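Local structure of ionotropic glutamate receptor bacterial homologue (Nostoc punctiforme, 2PYY) at residues L5-R10 with K61-A67; D80-F86 with S185-P191. The protein is the ligand-binding core of a bacterial ionotropic glutamate receptor homologue, which binds L-glutamate in a cleft and probably couples this binding to channel gating. One frame throughout, in Å; residues are numbered along the deposited sequence.

Contact 1. Residues L5-R10 with K61-A67; sequences LLVATR and KVNLGIA. With GLU (glutamic acid), chain E.
The guanidinium of Arg-10, a residue whose CB rests against Ala-67 CB at 3.9 Å, has the side-chain carboxylate of the bound glutamate over one face: the ligand's CD stands 3.2 Å above the guanidinium plane, displaced toward its rim. The closest approach is NH2 of Arg-10 to the ligand's OE1, 2.8 Å; the exact placing of the carboxylate over the guanidinium is doubtful, because its other oxygen lies too near CZ. CG of Arg-10 is anti to the backbone N (chi1 180°) and the chain bends at chi2, which carries the charged end away from Ala-67 and toward the ligand. Putting a leucine here would probably leave the glutamate carboxylate without this positive mate, weakening the grip on that end of the ligand. Behind the arginine, strand 5-10 runs parallel to strand 64-66. Ala-8 is bonded twice, its N to Leu-64 O (2.9 Å) and its O to Ile-66 N, the latter nearly along the C=O axis. Ala-8 O also receives Gly-65 CA at 3.2 Å; a CB on Gly-65 would crowd Ala-8 CB. Farther back, Asn-63 N reaches Leu-6 O at 2.8 Å. On one face of the sheet Leu-64 crosses Val-7 obliquely and presses CD1 onto CG1 at 3.4 Å, a tight fit, and Ile-66 CG2 touches the same methyl. Trp-31 of helix 26-38 covers this group, while Ala-8 and Val-62, whose methyl groups meet on the other face, lie under helix 50-58. This is the parallel sheet between helices of a periplasmic-binding-protein lobe. An apolar, backbone-bonded core ends in one buried cation, and the anion of the ligand probably offsets much of the cost of burying it.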
loop_
_atom_site.group_PDB
_atom_site.type_symbol
_atom_site.label_atom_id
_atom_site.label_comp_id
_atom_site.label_asym_id
_atom_site.label_seq_id
_atom_site.Cartn_x
_atom_site.Cartn_y
_atom_site.Cartn_z
ATOM N N LEU B 5 1.019 26.832 7.688
ATOM C CA LEU B 5 1.370 25.412 7.705
ATOM C C LEU B 5 2.413 25.024 6.675
ATOM O O LEU B 5 2.424 25.521 5.542
ATOM C CB LEU B 5 0.132 24.525 7.498
ATOM C CG LEU B 5 -0.900 24.419 8.627
ATOM C CD1 LEU B 5 -2.055 23.529 8.168
ATOM C CD2 LEU B 5 -0.254 23.828 9.873
ATOM N N LEU B 6 3.301 24.130 7.096
ATOM C CA LEU B 6 4.358 23.615 6.243
ATOM C C LEU B 6 3.786 22.384 5.563
ATOM O O LEU B 6 3.426 21.409 6.223
ATOM C CB LEU B 6 5.586 23.261 7.088
ATOM C CG LEU B 6 6.595 24.410 7.278
ATOM C CD1 LEU B 6 5.882 25.713 7.547
ATOM C CD2 LEU B 6 7.557 24.063 8.409
ATOM N N VAL B 7 3.670 22.437 4.242
ATOM C CA VAL B 7 3.113 21.314 3.500
ATOM C C VAL B 7 4.163 20.676 2.583
ATOM O O VAL B 7 4.729 21.348 1.728
ATOM C CB VAL B 7 1.894 21.779 2.673
ATOM C CG1 VAL B 7 1.314 20.610 1.888
ATOM C CG2 VAL B 7 0.836 22.368 3.608
ATOM N N ALA B 8 4.441 19.391 2.792
ATOM C CA ALA B 8 5.415 18.689 1.971
ATOM C C ALA B 8 4.777 18.334 0.638
ATOM O O ALA B 8 3.613 17.930 0.590
ATOM C CB ALA B 8 5.882 17.423 2.668
ATOM N N THR B 9 5.532 18.506 -0.442
ATOM C CA THR B 9 5.041 18.144 -1.758
ATOM C C THR B 9 6.148 17.360 -2.452
ATOM O O THR B 9 7.301 17.405 -2.038
ATOM C CB THR B 9 4.665 19.381 -2.619
ATOM O OG1 THR B 9 5.843 20.095 -3.027
ATOM C CG2 THR B 9 3.748 20.306 -1.835
ATOM N N ARG B 10 5.780 16.636 -3.498
ATOM C CA ARG B 10 6.718 15.848 -4.269
ATOM C C ARG B 10 6.269 16.041 -5.716
ATOM O O ARG B 10 5.080 15.947 -6.037
ATOM C CB ARG B 10 6.635 14.382 -3.828
ATOM C CG ARG B 10 7.564 13.430 -4.553
ATOM C CD ARG B 10 6.802 12.683 -5.628
ATOM N NE ARG B 10 7.673 11.919 -6.509
ATOM C CZ ARG B 10 8.474 10.934 -6.117
ATOM N NH1 ARG B 10 8.522 10.575 -4.839
ATOM N NH2 ARG B 10 9.249 10.314 -7.000
ATOM N N LYS B 61 8.819 17.885 10.721
ATOM C CA LYS B 61 9.434 18.976 9.963
ATOM C C LYS B 61 8.380 19.662 9.097
ATOM O O LYS B 61 8.612 20.742 8.557
ATOM C CB LYS B 61 10.566 18.451 9.073
ATOM C CG LYS B 61 11.876 18.171 9.791
ATOM C CD LYS B 61 12.790 17.268 8.963
ATOM C CE LYS B 61 13.179 17.892 7.631
ATOM N NZ LYS B 61 13.957 19.152 7.819
ATOM N N VAL B 62 7.229 19.014 8.940
ATOM C CA VAL B 62 6.120 19.575 8.170
ATOM C C VAL B 62 4.833 19.148 8.852
ATOM O O VAL B 62 4.833 18.204 9.647
ATOM C CB VAL B 62 6.072 19.058 6.706
ATOM C CG1 VAL B 62 7.264 19.565 5.932
ATOM C CG2 VAL B 62 6.012 17.539 6.689
ATOM N N ASN B 63 3.731 19.812 8.527
ATOM C CA ASN B 63 2.460 19.485 9.157
ATOM C C ASN B 63 1.639 18.436 8.426
ATOM O O ASN B 63 0.757 17.815 9.016
ATOM C CB ASN B 63 1.645 20.764 9.330
ATOM C CG ASN B 63 2.390 21.815 10.132
ATOM O OD1 ASN B 63 2.566 21.680 11.353
ATOM N ND2 ASN B 63 2.853 22.858 9.449
ATOM N N LEU B 64 1.938 18.233 7.149
ATOM C CA LEU B 64 1.213 17.262 6.337
ATOM C C LEU B 64 1.873 17.248 4.960
ATOM O O LEU B 64 2.750 18.054 4.681
ATOM C CB LEU B 64 -0.251 17.684 6.200
ATOM C CG LEU B 64 -0.347 19.002 5.429
ATOM C CD1 LEU B 64 -0.622 18.700 3.972
ATOM C CD2 LEU B 64 -1.430 19.874 6.003
ATOM N N GLY B 65 1.445 16.336 4.097
ATOM C CA GLY B 65 2.035 16.255 2.774
ATOM C C GLY B 65 1.017 15.813 1.743
ATOM O O GLY B 65 0.074 15.093 2.062
ATOM N N ILE B 66 1.195 16.245 0.505
ATOM C CA ILE B 66 0.271 15.874 -0.552
ATOM C C ILE B 66 1.040 15.818 -1.865
ATOM O O ILE B 66 1.976 16.594 -2.090
ATOM C CB ILE B 66 -0.887 16.900 -0.678
ATOM C CG1 ILE B 66 -1.850 16.460 -1.776
ATOM C CG2 ILE B 66 -0.321 18.278 -1.024
ATOM C CD1 ILE B 66 -3.095 17.345 -1.920
ATOM N N ALA B 67 0.644 14.891 -2.721
ATOM C CA ALA B 67 1.256 14.702 -4.036
ATOM C C ALA B 67 0.448 13.584 -4.686
ATOM O O ALA B 67 -0.743 13.745 -4.964
ATOM C CB ALA B 67 2.718 14.294 -3.887
HETATM N N GLU E . 1.829 6.631 -5.491
HETATM C CA GLU E . 3.258 6.273 -5.253
HETATM C C GLU E . 3.495 6.055 -3.762
HETATM O O GLU E . 2.736 6.639 -2.960
HETATM C CB GLU E . 4.172 7.395 -5.750
HETATM C CG GLU E . 5.660 7.069 -5.663
HETATM C CD GLU E . 6.549 8.255 -6.017
HETATM O OE1 GLU E . 7.768 8.053 -6.188
HETATM O OE2 GLU E . 6.025 9.385 -6.117
HETATM O OXT GLU E . 4.434 5.312 -3.410
#

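Contact 2. Residues D80-F86 with S185-P191; sequences DFSLPIF and SYGIILP
Phe-86 and Tyr-186 run alongside each other in the same direction, their planes 18° from parallel but so displaced that little ring area is shared; CD2 of Tyr-186 touches Phe-86 CB at 3.8 Å. Phe-15 meets both rings edge-to-face, and the Tyr-186 hydroxyl, bonded to Asp-158 and Ser-88, helps to fix its ring beside the bound glutamate. Ile-85 crosses Tyr-186 at about a right angle, CG1 against CB. Two residues, Ile-85 and Phe-86, stand opposite the single Tyr-186, a classic beta bulge: Ile-85 N bonds Tyr-186 O (2.6 Å) and Tyr-186 N bonds Phe-86 O (3.0 Å). Beyond the bulge, Ile-189 lays CG1 over the face of the Phe-81 ring, 4.2 Å from its centroid, while Gly-187 C lies at the ring's edge. With chi1 at 70°, Ser-82 OG takes the N-H of Ile-188 (3.3 Å) across the contact and donates to Leu-83 O within its own loop; Ser-82 N bonds Ile-188 O in return. At the far end Asp-80 pairs with Leu-190 through two backbone bonds. Its carboxylate is bridged by a water to Pro-191 O and forms salt bridges with Lys-198 and Arg-197 of the second subunit, tying this edge strand to the interface with that subunit. Ile-188 reaches Trp-31 and Ile-34 of helix 26-38 and Leu-64 of strand 64-66, and helix 197-209 packs on Ser-82, Leu-83 and Leu-190.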
loop_
_atom_site.group_PDB
_atom_site.type_symbol
_atom_site.label_atom_id
_atom_site.label_comp_id
_atom_site.label_asym_id
_atom_site.label_seq_id
_atom_site.Cartn_x
_atom_site.Cartn_y
_atom_site.Cartn_z
ATOM N N ASP B 80 -1.432 9.097 9.576
ATOM C CA ASP B 80 -2.861 9.248 9.346
ATOM C C ASP B 80 -3.101 9.749 7.917
ATOM O O ASP B 80 -2.232 10.383 7.318
ATOM C CB ASP B 80 -3.451 10.240 10.351
ATOM C CG ASP B 80 -4.642 9.673 11.102
ATOM O OD1 ASP B 80 -5.231 8.687 10.613
ATOM O OD2 ASP B 80 -5.000 10.226 12.165
ATOM N N PHE B 81 -4.282 9.458 7.385
ATOM C CA PHE B 81 -4.646 9.879 6.046
ATOM C C PHE B 81 -6.023 10.532 6.033
ATOM O O PHE B 81 -6.882 10.195 6.842
ATOM C CB PHE B 81 -4.683 8.685 5.087
ATOM C CG PHE B 81 -3.342 8.291 4.540
ATOM C CD1 PHE B 81 -2.646 7.217 5.077
ATOM C CD2 PHE B 81 -2.772 8.997 3.490
ATOM C CE1 PHE B 81 -1.394 6.849 4.575
ATOM C CE2 PHE B 81 -1.522 8.641 2.979
ATOM C CZ PHE B 81 -0.834 7.567 3.525
ATOM N N SER B 82 -6.212 11.479 5.122
ATOM C CA SER B 82 -7.498 12.122 4.969
ATOM C C SER B 82 -8.259 11.122 4.113
ATOM O O SER B 82 -7.747 10.038 3.802
ATOM C CB SER B 82 -7.370 13.384 4.149
ATOM O OG SER B 82 -7.076 13.039 2.803
ATOM N N LEU B 83 -9.470 11.496 3.726
ATOM C CA LEU B 83 -10.270 10.671 2.840
ATOM C C LEU B 83 -9.506 10.673 1.527
ATOM O O LEU B 83 -8.759 11.599 1.251
ATOM C CB LEU B 83 -11.631 11.327 2.622
ATOM C CG LEU B 83 -12.539 11.244 3.839
ATOM C CD1 LEU B 83 -13.752 12.181 3.694
ATOM C CD2 LEU B 83 -12.970 9.807 4.003
ATOM N N PRO B 84 -9.678 9.639 0.702
ATOM C CA PRO B 84 -8.972 9.585 -0.584
ATOM C C PRO B 84 -9.244 10.820 -1.448
ATOM O O PRO B 84 -10.365 11.334 -1.471
ATOM C CB PRO B 84 -9.503 8.296 -1.221
ATOM C CG PRO B 84 -10.833 8.076 -0.538
ATOM C CD PRO B 84 -10.543 8.465 0.889
ATOM N N ILE B 85 -8.219 11.307 -2.145
ATOM C CA ILE B 85 -8.402 12.479 -3.005
ATOM C C ILE B 85 -8.400 12.074 -4.465
ATOM O O ILE B 85 -8.653 12.902 -5.342
ATOM C CB ILE B 85 -7.269 13.515 -2.859
ATOM C CG1 ILE B 85 -5.929 12.842 -3.196
ATOM C CG2 ILE B 85 -7.297 14.119 -1.478
ATOM C CD1 ILE B 85 -4.746 13.755 -3.187
ATOM N N PHE B 86 -8.096 10.807 -4.719
ATOM C CA PHE B 86 -8.005 10.301 -6.086
ATOM C C PHE B 86 -7.971 8.772 -6.122
ATOM O O PHE B 86 -7.476 8.136 -5.192
ATOM C CB PHE B 86 -6.719 10.836 -6.725
ATOM C CG PHE B 86 -6.718 10.799 -8.227
ATOM C CD1 PHE B 86 -7.163 11.896 -8.963
ATOM C CD2 PHE B 86 -6.256 9.682 -8.908
ATOM C CE1 PHE B 86 -7.139 11.881 -10.365
ATOM C CE2 PHE B 86 -6.227 9.650 -10.307
ATOM C CZ PHE B 86 -6.669 10.756 -11.035
ATOM N N SER B 185 -5.489 4.270 -3.694
ATOM C CA SER B 185 -6.082 5.586 -3.707
ATOM C C SER B 185 -5.040 6.514 -3.095
ATOM O O SER B 185 -4.169 6.073 -2.329
ATOM C CB SER B 185 -7.391 5.605 -2.907
ATOM O OG SER B 185 -7.149 5.731 -1.521
ATOM N N TYR B 186 -5.092 7.786 -3.476
ATOM C CA TYR B 186 -4.162 8.776 -2.940
ATOM C C TYR B 186 -4.873 9.562 -1.869
ATOM O O TYR B 186 -6.082 9.783 -1.959
ATOM C CB TYR B 186 -3.713 9.781 -3.994
ATOM C CG TYR B 186 -3.023 9.196 -5.187
ATOM C CD1 TYR B 186 -2.259 8.028 -5.089
ATOM C CD2 TYR B 186 -3.100 9.837 -6.421
ATOM C CE1 TYR B 186 -1.589 7.519 -6.201
ATOM C CE2 TYR B 186 -2.436 9.341 -7.531
ATOM C CZ TYR B 186 -1.684 8.185 -7.414
ATOM O OH TYR B 186 -1.035 7.715 -8.530
ATOM N N GLY B 187 -4.110 10.027 -0.886
ATOM C CA GLY B 187 -4.683 10.809 0.187
ATOM C C GLY B 187 -3.652 11.809 0.665
ATOM O O GLY B 187 -2.510 11.811 0.179
ATOM N N ILE B 188 -4.060 12.685 1.575
ATOM C CA ILE B 188 -3.158 13.673 2.159
ATOM C C ILE B 188 -2.626 12.921 3.379
ATOM O O ILE B 188 -3.409 12.329 4.137
ATOM C CB ILE B 188 -3.941 14.968 2.561
ATOM C CG1 ILE B 188 -4.356 15.716 1.283
ATOM C CG2 ILE B 188 -3.076 15.884 3.442
ATOM C CD1 ILE B 188 -5.393 16.855 1.489
ATOM N N ILE B 189 -1.305 12.874 3.539
ATOM C CA ILE B 189 -0.731 12.156 4.675
ATOM C C ILE B 189 -0.522 13.160 5.801
ATOM O O ILE B 189 -0.060 14.278 5.565
ATOM C CB ILE B 189 0.606 11.443 4.267
ATOM C CG1 ILE B 189 1.031 10.438 5.342
ATOM C CG2 ILE B 189 1.696 12.482 3.995
ATOM C CD1 ILE B 189 2.044 9.408 4.853
ATOM N N LEU B 190 -0.873 12.745 7.013
ATOM C CA LEU B 190 -0.789 13.601 8.185
ATOM C C LEU B 190 -0.202 12.833 9.348
ATOM O O LEU B 190 -0.197 11.603 9.344
ATOM C CB LEU B 190 -2.203 14.033 8.588
ATOM C CG LEU B 190 -3.105 14.571 7.491
ATOM C CD1 LEU B 190 -4.506 13.994 7.619
ATOM C CD2 LEU B 190 -3.113 16.073 7.567
ATOM N N PRO B 191 0.304 13.551 10.362
ATOM C CA PRO B 191 0.863 12.858 11.521
ATOM C C PRO B 191 -0.321 12.341 12.342
ATOM O O PRO B 191 -1.436 12.834 12.187
ATOM C CB PRO B 191 1.638 13.959 12.239
ATOM C CG PRO B 191 0.887 15.206 11.869
ATOM C CD PRO B 191 0.595 14.994 10.412
HETATM O O HOH W 1 -4.222 12.773 12.009
#

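How the contacts relate
The two contacts come in series along the chain, contact 1 closing before contact 2 opens, and their centres are about 12 Å apart. The end of strand 175-190 sits between strand 64-66 and strand 80-81, extending the sheet of contact 1 in the same lobe: Gly-65 N and Ile-189 O, 2.9 Å apart, probably form a hydrogen bond, and Pro-191 packs on Asn-63. Helix 26-38 packs against both. Strand 86-94 leads from contact 2 toward the other lobe and strand 175-190 returns from it, consistent with the interlobe crossovers of this fold. Contact 1 supplies Arg-10 and contact 2 Tyr-186 to the same glutamate pocket, and contact 2 also reaches the second subunit.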